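Local coordinates for protein Endonuclease/exonuclease/phosphatase (Leptotrichia buccalis C-1013-b, PDB 3TEB) that is probably a metal-dependent hydrolase of the DNase I-like endonuclease/exonuclease/phosphatase family, possibly a nuclease, at residues 144-149 with 176-181; 198-203 with 225-230; 102-107 with 129-134. All blocks are in the same frame, centred on the assembly; numbering follows the deposited sequence.

In the fold
Interactions 1 and 2 meet directly, their centres about 13 Å apart: Y230 OH of interaction 2 lies 2.5 Å from T179 O of interaction 1, probably as a hydrogen bond, and D180 OD1 probably accepts from R227 N at 2.9 Å. Interaction 1 lies nearest the metal site: the side chain of D176 is about 6 Å from a bound magnesium ion and about 5 Å from that of E42, which binds magnesium with D256. Interaction 3 stands apart, its centre about 28 Å from that of interaction 1, across the chain's centre, and about 25 Å from that of interaction 2, although both interactions 2 and 3 reach the same sheet.

Interaction 1 of 3, residues 144-149 with 176-181; sequences MNLPNC and DFNTDA
M144, a selenomethionine, meets D176 and N178 through the two hydrogen bonds of this contact, both made by its own backbone. M144 N donates to D176 O at 2.9 Å, and an N-H...O angle of 164° makes this bond nearly straight. M144 O in turn accepts from N178 ND2 at 2.6 Å, but this bond is more bent, and its donor is tilted from the carbonyl plane. The torsion of N178 accounts for the reach: CG stands anti to its own carbonyl carbon (chi1 -81°), which swings the amide across to the 144-149 loop. Within 176-181 two bonds brace the loop: T179 OG1 donates to F177 O at 3.0 Å, and N178 N makes a weak bond to D176 OD1.

Packing contacts flank the polar ones. M144 and F177 run side by side, pointing the same way, with M144 CG 3.6 Å from F177 CD2. The selenium of M144 lies 5.2 Å from the centroid of the F177 ring, 34° off its normal, an oblique Met-aromatic contact. F232 meets the same ring edge-to-face. Farther along, L146 CD2 touches N178 CB at 3.9 Å, while the P147 ring slides past T179 in the opposite direction, its CG near T179 OG1 and its CD near N178 O.

The two loops leave the parallel strands 135-143 and 170-174, and their touching parts still run nearly parallel. D176-F177-N178 falls in a GDFN sequence like that of relatives, in which the aspartate and asparagine are active-site residues; a similar role here is probable but inferred. Gripping M144 O fixes the amide rotation of N178, and the bond from M144 N ties the backbone of D176, whose side chain lies near the metal site, to the neighbouring loop, consistent with a pocket edge built from two strand-end loops.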
loop_
_atom_site.group_PDB
_atom_site.type_symbol
_atom_site.label_atom_id
_atom_site.label_comp_id
_atom_site.label_asym_id
_atom_site.label_seq_id
_atom_site.Cartn_x
_atom_site.Cartn_y
_atom_site.Cartn_z
HETATM N N MSE A 144 3.504 6.464 -5.303
HETATM C CA MSE A 144 3.645 7.664 -6.131
HETATM C C MSE A 144 5.088 8.081 -6.310
HETATM O O MSE A 144 5.967 7.624 -5.587
HETATM C CB MSE A 144 2.871 8.838 -5.519
HETATM C CG MSE A 144 1.490 8.485 -4.989
HETATM SE SE MSE A 144 0.237 7.896 -6.369
HETATM C CE MSE A 144 0.070 9.576 -7.328
ATOM N N ASN A 145 5.312 8.969 -7.272
ATOM C CA ASN A 145 6.613 9.576 -7.497
ATOM C C ASN A 145 6.881 10.689 -6.488
ATOM O O ASN A 145 5.964 11.115 -5.769
ATOM C CB ASN A 145 6.684 10.144 -8.913
ATOM C CG ASN A 145 6.492 9.085 -9.976
ATOM O OD1 ASN A 145 7.310 8.177 -10.121
ATOM N ND2 ASN A 145 5.409 9.200 -10.732
ATOM N N LEU A 146 8.129 11.164 -6.436
ATOM C CA LEU A 146 8.471 12.327 -5.618
ATOM C C LEU A 146 7.628 13.524 -6.054
ATOM O O LEU A 146 7.325 13.671 -7.238
ATOM C CB LEU A 146 9.964 12.648 -5.724
ATOM C CG LEU A 146 10.960 11.592 -5.218
ATOM C CD1 LEU A 146 12.368 11.910 -5.710
ATOM C CD2 LEU A 146 10.937 11.426 -3.691
ATOM N N PRO A 147 7.229 14.380 -5.100
ATOM C CA PRO A 147 6.374 15.522 -5.434
ATOM C C PRO A 147 7.054 16.472 -6.411
ATOM O O PRO A 147 6.396 17.050 -7.272
ATOM C CB PRO A 147 6.179 16.221 -4.088
ATOM C CG PRO A 147 6.523 15.195 -3.065
ATOM C CD PRO A 147 7.598 14.374 -3.677
ATOM N N ASN A 148 8.365 16.618 -6.284
ATOM C CA ASN A 148 9.118 17.509 -7.148
ATOM C C ASN A 148 9.425 16.940 -8.534
ATOM O O ASN A 148 10.013 17.641 -9.366
ATOM C CB ASN A 148 10.413 17.948 -6.457
ATOM C CG ASN A 148 11.346 16.782 -6.140
ATOM O OD1 ASN A 148 11.128 15.639 -6.561
ATOM N ND2 ASN A 148 12.402 17.078 -5.389
ATOM N N CYS A 149 9.031 15.684 -8.774
ATOM C CA CYS A 149 9.278 14.992 -10.049
ATOM C C CYS A 149 8.800 15.838 -11.218
ATOM O O CYS A 149 7.623 16.219 -11.295
ATOM C CB CYS A 149 8.611 13.612 -10.063
ATOM S SG CYS A 149 8.417 12.835 -11.704
ATOM N N ASP A 176 2.548 4.454 -0.322
ATOM C CA ASP A 176 3.744 5.260 -0.238
ATOM C C ASP A 176 3.607 6.454 -1.157
ATOM O O ASP A 176 3.531 6.291 -2.373
ATOM C CB ASP A 176 4.945 4.416 -0.637
ATOM C CG ASP A 176 6.266 5.150 -0.464
ATOM O OD1 ASP A 176 6.305 6.209 0.223
ATOM O OD2 ASP A 176 7.277 4.652 -1.020
ATOM N N PHE A 177 3.581 7.648 -0.576
ATOM C CA PHE A 177 3.357 8.865 -1.351
ATOM C C PHE A 177 4.618 9.686 -1.580
ATOM O O PHE A 177 4.571 10.719 -2.269
ATOM C CB PHE A 177 2.252 9.714 -0.718
ATOM C CG PHE A 177 0.880 9.205 -1.008
ATOM C CD1 PHE A 177 0.387 8.077 -0.341
ATOM C CD2 PHE A 177 0.081 9.828 -1.976
ATOM C CE1 PHE A 177 -0.890 7.574 -0.628
ATOM C CE2 PHE A 177 -1.202 9.340 -2.276
ATOM C CZ PHE A 177 -1.687 8.207 -1.600
ATOM N N ASN A 178 5.740 9.213 -1.023
ATOM C CA ASN A 178 7.027 9.904 -1.114
ATOM C C ASN A 178 6.960 11.368 -0.715
ATOM O O ASN A 178 7.602 12.206 -1.344
ATOM C CB ASN A 178 7.589 9.808 -2.530
ATOM C CG ASN A 178 8.285 8.496 -2.797
ATOM O OD1 ASN A 178 9.100 8.029 -1.997
ATOM N ND2 ASN A 178 7.985 7.899 -3.943
ATOM N N THR A 179 6.185 11.672 0.323
ATOM C CA THR A 179 5.953 13.053 0.741
ATOM C C THR A 179 5.953 13.182 2.254
ATOM O O THR A 179 5.132 12.576 2.931
ATOM C CB THR A 179 4.617 13.565 0.198
ATOM O OG1 THR A 179 4.635 13.498 -1.228
ATOM C CG2 THR A 179 4.391 14.997 0.604
ATOM N N ASP A 180 6.874 13.976 2.780
ATOM C CA ASP A 180 6.983 14.143 4.217
ATOM C C ASP A 180 5.974 15.161 4.738
ATOM O O ASP A 180 6.040 16.346 4.398
ATOM C CB ASP A 180 8.405 14.557 4.598
ATOM C CG ASP A 180 8.724 14.296 6.072
ATOM O OD1 ASP A 180 7.919 13.624 6.766
ATOM O OD2 ASP A 180 9.796 14.762 6.534
ATOM N N ALA A 181 5.052 14.684 5.572
ATOM C CA ALA A 181 4.042 15.523 6.216
ATOM C C ALA A 181 4.660 16.568 7.145
ATOM O O ALA A 181 4.031 17.573 7.483
ATOM C CB ALA A 181 3.090 14.657 6.983
#

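Interaction 2 of 3, residues 198-203 with 225-230; sequences DTYVMA and KKRLDY
D198 and Y230 bring the two backbones closest, yet their CA atoms are 7.3 Å apart, so side chains make the contact. The main polar link is a salt bridge from D198 OD1 to R227 NH2, modelled at 2.4 Å, a length not to be taken literally at this resolution. The two groups come from opposite directions, and OD1 lies at the edge of the guanidinium, near its plane. R227 extends with CG anti to its backbone N (chi1 -169°) and then bends at chi3, which brings the guanidinium against the Y200 ring. There Y200 CD2 sits over the centre of one guanidinium face, 3.4 Å from CZ of R227, with the two planes 36° apart. The carboxylate has further duties: D198 OD2 caps the short helix 199-202 by accepting from Y200 N at 3.0 Å, and OD1 also bonds Y188 OH. Replacing R227 with a leucine would probably leave the buried carboxylate of D198 without its counter-charge and the Y200 ring without the flat group packed against it. Y230 OH turns to T179 O and Y200 OH to D207 O. The contact thus ties the start of helix 199-202 to strand 225-233, with Y188 of helix 185-192 touching R227 and V201, and S242 of strand 239-245 against Y200.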
loop_
_atom_site.group_PDB
_atom_site.type_symbol
_atom_site.label_atom_id
_atom_site.label_comp_id
_atom_site.label_asym_id
_atom_site.label_seq_id
_atom_site.Cartn_x
_atom_site.Cartn_y
_atom_site.Cartn_z
ATOM N N ASP A 198 -6.938 12.495 5.919
ATOM C CA ASP A 198 -5.824 11.690 6.391
ATOM C C ASP A 198 -6.182 10.985 7.697
ATOM O O ASP A 198 -6.343 11.645 8.731
ATOM C CB ASP A 198 -4.627 12.621 6.599
ATOM C CG ASP A 198 -3.386 11.908 7.095
ATOM O OD1 ASP A 198 -2.353 12.594 7.183
ATOM O OD2 ASP A 198 -3.418 10.693 7.390
ATOM N N THR A 199 -6.273 9.653 7.664
ATOM C CA THR A 199 -6.684 8.878 8.847
ATOM C C THR A 199 -5.767 9.031 10.049
ATOM O O THR A 199 -6.208 8.868 11.187
ATOM C CB THR A 199 -6.852 7.388 8.566
ATOM O OG1 THR A 199 -5.600 6.833 8.171
ATOM C CG2 THR A 199 -7.864 7.167 7.477
ATOM N N TYR A 200 -4.497 9.343 9.809
ATOM C CA TYR A 200 -3.598 9.646 10.915
ATOM C C TYR A 200 -4.148 10.818 11.737
ATOM O O TYR A 200 -4.299 10.717 12.957
ATOM C CB TYR A 200 -2.161 9.923 10.445
ATOM C CG TYR A 200 -1.243 10.300 11.597
ATOM C CD1 TYR A 200 -0.832 9.346 12.523
ATOM C CD2 TYR A 200 -0.820 11.619 11.784
ATOM C CE1 TYR A 200 -0.012 9.691 13.594
ATOM C CE2 TYR A 200 0.007 11.975 12.855
ATOM C CZ TYR A 200 0.404 11.003 13.754
ATOM O OH TYR A 200 1.213 11.339 14.813
ATOM N N VAL A 201 -4.461 11.915 11.049
ATOM C CA VAL A 201 -4.980 13.126 11.687
ATOM C C VAL A 201 -6.331 12.859 12.360
ATOM O O VAL A 201 -6.549 13.252 13.503
ATOM C CB VAL A 201 -5.107 14.291 10.669
ATOM C CG1 VAL A 201 -5.550 15.584 11.366
ATOM C CG2 VAL A 201 -3.785 14.489 9.885
HETATM N N MSE A 202 -7.216 12.162 11.654
HETATM C CA MSE A 202 -8.553 11.857 12.148
HETATM C C MSE A 202 -8.600 10.871 13.307
HETATM O O MSE A 202 -9.632 10.740 13.945
HETATM C CB MSE A 202 -9.414 11.309 11.013
HETATM C CG MSE A 202 -9.959 12.355 10.058
HETATM SE SE MSE A 202 -11.189 11.535 8.799
HETATM C CE MSE A 202 -9.992 10.298 7.900
ATOM N N ALA A 203 -7.498 10.180 13.579
ATOM C CA ALA A 203 -7.482 9.075 14.540
ATOM C C ALA A 203 -7.724 9.505 15.987
ATOM O O ALA A 203 -7.245 10.553 16.411
ATOM C CB ALA A 203 -6.179 8.310 14.427
ATOM N N LYS A 225 13.810 11.676 10.375
ATOM C CA LYS A 225 12.587 10.952 10.695
ATOM C C LYS A 225 11.404 11.504 9.891
ATOM O O LYS A 225 11.087 12.691 9.960
ATOM C CB LYS A 225 12.305 10.988 12.199
ATOM C CG LYS A 225 13.215 10.079 13.013
ATOM C CD LYS A 225 12.431 9.339 14.090
ATOM C CE LYS A 225 12.322 10.129 15.387
ATOM N NZ LYS A 225 13.372 9.709 16.339
ATOM N N LYS A 226 10.763 10.637 9.115
ATOM C CA LYS A 226 9.770 11.087 8.146
ATOM C C LYS A 226 8.453 10.311 8.210
ATOM O O LYS A 226 8.390 9.193 8.722
ATOM C CB LYS A 226 10.343 11.018 6.725
ATOM C CG LYS A 226 11.527 11.937 6.431
ATOM C CD LYS A 226 11.904 11.802 4.959
ATOM C CE LYS A 226 12.838 12.898 4.470
ATOM N NZ LYS A 226 14.249 12.431 4.471
ATOM N N ARG A 227 7.402 10.933 7.694
ATOM C CA ARG A 227 6.132 10.261 7.503
ATOM C C ARG A 227 5.802 10.342 6.011
ATOM O O ARG A 227 5.340 11.378 5.519
ATOM C CB ARG A 227 5.052 10.900 8.374
ATOM C CG ARG A 227 3.763 10.126 8.443
ATOM C CD ARG A 227 2.823 10.690 9.487
ATOM N NE ARG A 227 1.516 10.954 8.896
ATOM C CZ ARG A 227 0.922 12.142 8.888
ATOM N NH1 ARG A 227 1.483 13.186 9.478
ATOM N NH2 ARG A 227 -0.254 12.276 8.313
ATOM N N LEU A 228 6.082 9.248 5.303
ATOM C CA LEU A 228 6.008 9.196 3.851
ATOM C C LEU A 228 4.861 8.328 3.352
ATOM O O LEU A 228 4.419 8.455 2.204
ATOM C CB LEU A 228 7.302 8.626 3.301
ATOM C CG LEU A 228 8.595 9.426 3.382
ATOM C CD1 LEU A 228 9.617 8.749 2.476
ATOM C CD2 LEU A 228 8.399 10.875 2.958
ATOM N N ASP A 229 4.413 7.420 4.219
ATOM C CA ASP A 229 3.339 6.479 3.910
ATOM C C ASP A 229 2.039 6.972 4.538
ATOM O O ASP A 229 2.059 7.601 5.603
ATOM C CB ASP A 229 3.686 5.093 4.463
ATOM C CG ASP A 229 4.970 4.508 3.851
ATOM O OD1 ASP A 229 6.088 4.915 4.266
ATOM O OD2 ASP A 229 4.855 3.616 2.974
ATOM N N TYR A 230 0.909 6.698 3.888
ATOM C CA TYR A 230 -0.376 7.181 4.391
ATOM C C TYR A 230 -1.535 6.240 4.152
ATOM O O TYR A 230 -1.442 5.297 3.378
ATOM C CB TYR A 230 -0.746 8.508 3.736
ATOM C CG TYR A 230 0.267 9.609 3.868
ATOM C CD1 TYR A 230 0.201 10.514 4.922
ATOM C CD2 TYR A 230 1.275 9.766 2.920
ATOM C CE1 TYR A 230 1.120 11.545 5.039
ATOM C CE2 TYR A 230 2.202 10.788 3.026
ATOM C CZ TYR A 230 2.116 11.677 4.085
ATOM O OH TYR A 230 3.032 12.695 4.190
#

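Interaction 3 of 3, residues 102-107 with 129-134; sequences KIKAED and TINYEG
K104 and A105 both bond to the backbone of T129. K104 N donates to T129 O at 2.7 Å, nearly straight at the hydrogen (166°). T129 N donates back to A105 O at 3.0 Å. Two consecutive residues therefore face one residue of the partner strand, with K104 in a helix-like conformation between extended neighbours, a pattern consistent with a beta bulge.

One step further out a water links the two chain segments where a direct bond is lacking. It donates to K102 O at 2.9 Å and accepts from N131 N at 3.0 Å, bridging the two backbones.

Packing follows outward from these bonds. A105 CB lies 3.5 Å from T129 OG1, so that the small methyl sits alongside the threonine. I103 and I130 cross, with CG2 of I103 meeting CD1 of I130 at 3.8 Å; the first torsion of I103 holds CG2 anti to the carbonyl carbon and leaves CG1 between N and C (chi1 60°). K104 and N131 run side by side, pointing the same way, and K104 CG lies 4.1 Å from N131 CB, while the N131 amide nitrogen bonds D136 OD1.

I103 touches H80 of strand 78-84 and so reaches toward the other large sheet, while I130 packs on F139 of strand 135-143, the neighbouring strand of its own sheet. Strand 105-110 pairs with 124-132 alone within this chain, and the latter continues antiparallel to 135-143. This is an antiparallel, perhaps bulged, pairing at the margin of one of the two large sheets that make the DNase I-like beta sandwich, away from the magnesium-binding residues.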
loop_
_atom_site.group_PDB
_atom_site.type_symbol
_atom_site.label_atom_id
_atom_site.label_comp_id
_atom_site.label_asym_id
_atom_site.label_seq_id
_atom_site.Cartn_x
_atom_site.Cartn_y
_atom_site.Cartn_z
ATOM N N LYS A 102 -14.137 -11.504 -0.165
ATOM C CA LYS A 102 -14.383 -11.637 -1.598
ATOM C C LYS A 102 -14.739 -10.276 -2.194
ATOM O O LYS A 102 -15.122 -9.370 -1.456
ATOM C CB LYS A 102 -15.474 -12.668 -1.835
ATOM C CG LYS A 102 -15.019 -14.040 -1.411
ATOM C CD LYS A 102 -16.077 -15.107 -1.571
ATOM C CE LYS A 102 -15.434 -16.481 -1.346
ATOM N NZ LYS A 102 -16.453 -17.558 -1.138
ATOM N N ILE A 103 -14.601 -10.112 -3.507
ATOM C CA ILE A 103 -14.711 -8.772 -4.108
ATOM C C ILE A 103 -15.741 -8.632 -5.241
ATOM O O ILE A 103 -16.054 -9.611 -5.925
ATOM C CB ILE A 103 -13.339 -8.266 -4.617
ATOM C CG1 ILE A 103 -12.779 -9.220 -5.669
ATOM C CG2 ILE A 103 -12.377 -8.097 -3.466
ATOM C CD1 ILE A 103 -11.860 -8.561 -6.648
ATOM N N LYS A 104 -16.247 -7.405 -5.435
ATOM C CA LYS A 104 -17.211 -7.090 -6.515
ATOM C C LYS A 104 -16.495 -6.626 -7.777
ATOM O O LYS A 104 -17.004 -6.816 -8.871
ATOM C CB LYS A 104 -18.198 -5.981 -6.099
ATOM C CG LYS A 104 -18.929 -6.199 -4.799
ATOM C CD LYS A 104 -20.238 -6.996 -4.986
ATOM C CE LYS A 104 -21.480 -6.062 -5.110
ATOM N NZ LYS A 104 -22.637 -6.604 -4.330
ATOM N N ALA A 105 -15.337 -5.979 -7.618
ATOM C CA ALA A 105 -14.608 -5.379 -8.736
ATOM C C ALA A 105 -13.107 -5.332 -8.455
ATOM O O ALA A 105 -12.682 -5.408 -7.308
ATOM C CB ALA A 105 -15.145 -3.981 -9.040
ATOM N N GLU A 106 -12.314 -5.217 -9.512
ATOM C CA GLU A 106 -10.866 -5.141 -9.419
ATOM C C GLU A 106 -10.401 -4.314 -10.588
ATOM O O GLU A 106 -10.847 -4.517 -11.705
ATOM C CB GLU A 106 -10.243 -6.536 -9.531
ATOM C CG GLU A 106 -8.772 -6.620 -9.085
ATOM C CD GLU A 106 -7.720 -6.464 -10.221
ATOM O OE1 GLU A 106 -8.076 -6.045 -11.351
ATOM O OE2 GLU A 106 -6.517 -6.764 -9.973
ATOM N N ASP A 107 -9.485 -3.392 -10.359
ATOM C CA ASP A 107 -8.920 -2.664 -11.478
ATOM C C ASP A 107 -7.425 -2.510 -11.305
ATOM O O ASP A 107 -6.917 -2.475 -10.182
ATOM C CB ASP A 107 -9.598 -1.300 -11.647
ATOM C CG ASP A 107 -9.604 -0.816 -13.099
ATOM O OD1 ASP A 107 -8.815 -1.357 -13.920
ATOM O OD2 ASP A 107 -10.392 0.115 -13.418
ATOM N N THR A 129 -12.937 -3.654 -4.927
ATOM C CA THR A 129 -14.231 -3.260 -4.364
ATOM C C THR A 129 -14.814 -4.361 -3.467
ATOM O O THR A 129 -15.081 -5.473 -3.924
ATOM C CB THR A 129 -15.231 -2.808 -5.460
ATOM O OG1 THR A 129 -14.595 -1.840 -6.296
ATOM C CG2 THR A 129 -16.463 -2.164 -4.855
ATOM N N ILE A 130 -14.985 -4.043 -2.187
ATOM C CA ILE A 130 -15.588 -4.962 -1.239
ATOM C C ILE A 130 -16.934 -4.426 -0.869
ATOM O O ILE A 130 -17.080 -3.239 -0.574
ATOM C CB ILE A 130 -14.833 -5.021 0.106
ATOM C CG1 ILE A 130 -13.300 -4.998 -0.070
ATOM C CG2 ILE A 130 -15.335 -6.200 0.955
ATOM C CD1 ILE A 130 -12.649 -6.340 -0.065
ATOM N N ASN A 131 -17.922 -5.309 -0.874
ATOM C CA ASN A 131 -19.198 -5.019 -0.267
ATOM C C ASN A 131 -19.107 -5.357 1.214
ATOM O O ASN A 131 -18.891 -6.509 1.590
ATOM C CB ASN A 131 -20.304 -5.822 -0.938
ATOM C CG ASN A 131 -21.664 -5.497 -0.383
ATOM O OD1 ASN A 131 -22.341 -6.364 0.157
ATOM N ND2 ASN A 131 -22.064 -4.238 -0.487
ATOM N N TYR A 132 -19.235 -4.336 2.052
ATOM C CA TYR A 132 -19.111 -4.513 3.487
ATOM C C TYR A 132 -20.250 -3.834 4.238
ATOM O O TYR A 132 -20.488 -2.630 4.083
ATOM C CB TYR A 132 -17.748 -4.018 3.979
ATOM C CG TYR A 132 -17.408 -4.435 5.402
ATOM C CD1 TYR A 132 -17.810 -5.682 5.916
ATOM C CD2 TYR A 132 -16.666 -3.593 6.230
ATOM C CE1 TYR A 132 -17.489 -6.065 7.222
ATOM C CE2 TYR A 132 -16.334 -3.970 7.536
ATOM C CZ TYR A 132 -16.747 -5.200 8.024
ATOM O OH TYR A 132 -16.414 -5.550 9.314
ATOM N N GLU A 133 -20.947 -4.629 5.049
ATOM C CA GLU A 133 -22.089 -4.161 5.829
ATOM C C GLU A 133 -22.967 -3.224 4.988
ATOM O O GLU A 133 -23.152 -2.054 5.328
ATOM C CB GLU A 133 -21.631 -3.491 7.138
ATOM C CG GLU A 133 -20.681 -4.352 7.982
ATOM C CD GLU A 133 -20.706 -4.019 9.479
ATOM O OE1 GLU A 133 -19.621 -3.814 10.079
ATOM O OE2 GLU A 133 -21.811 -3.979 10.062
ATOM N N GLY A 134 -23.466 -3.748 3.868
ATOM C CA GLY A 134 -24.354 -3.015 2.967
ATOM C C GLY A 134 -23.803 -1.731 2.366
ATOM O O GLY A 134 -24.569 -0.810 2.069
HETATM O O HOH W 1 -17.707 -8.096 -2.068
#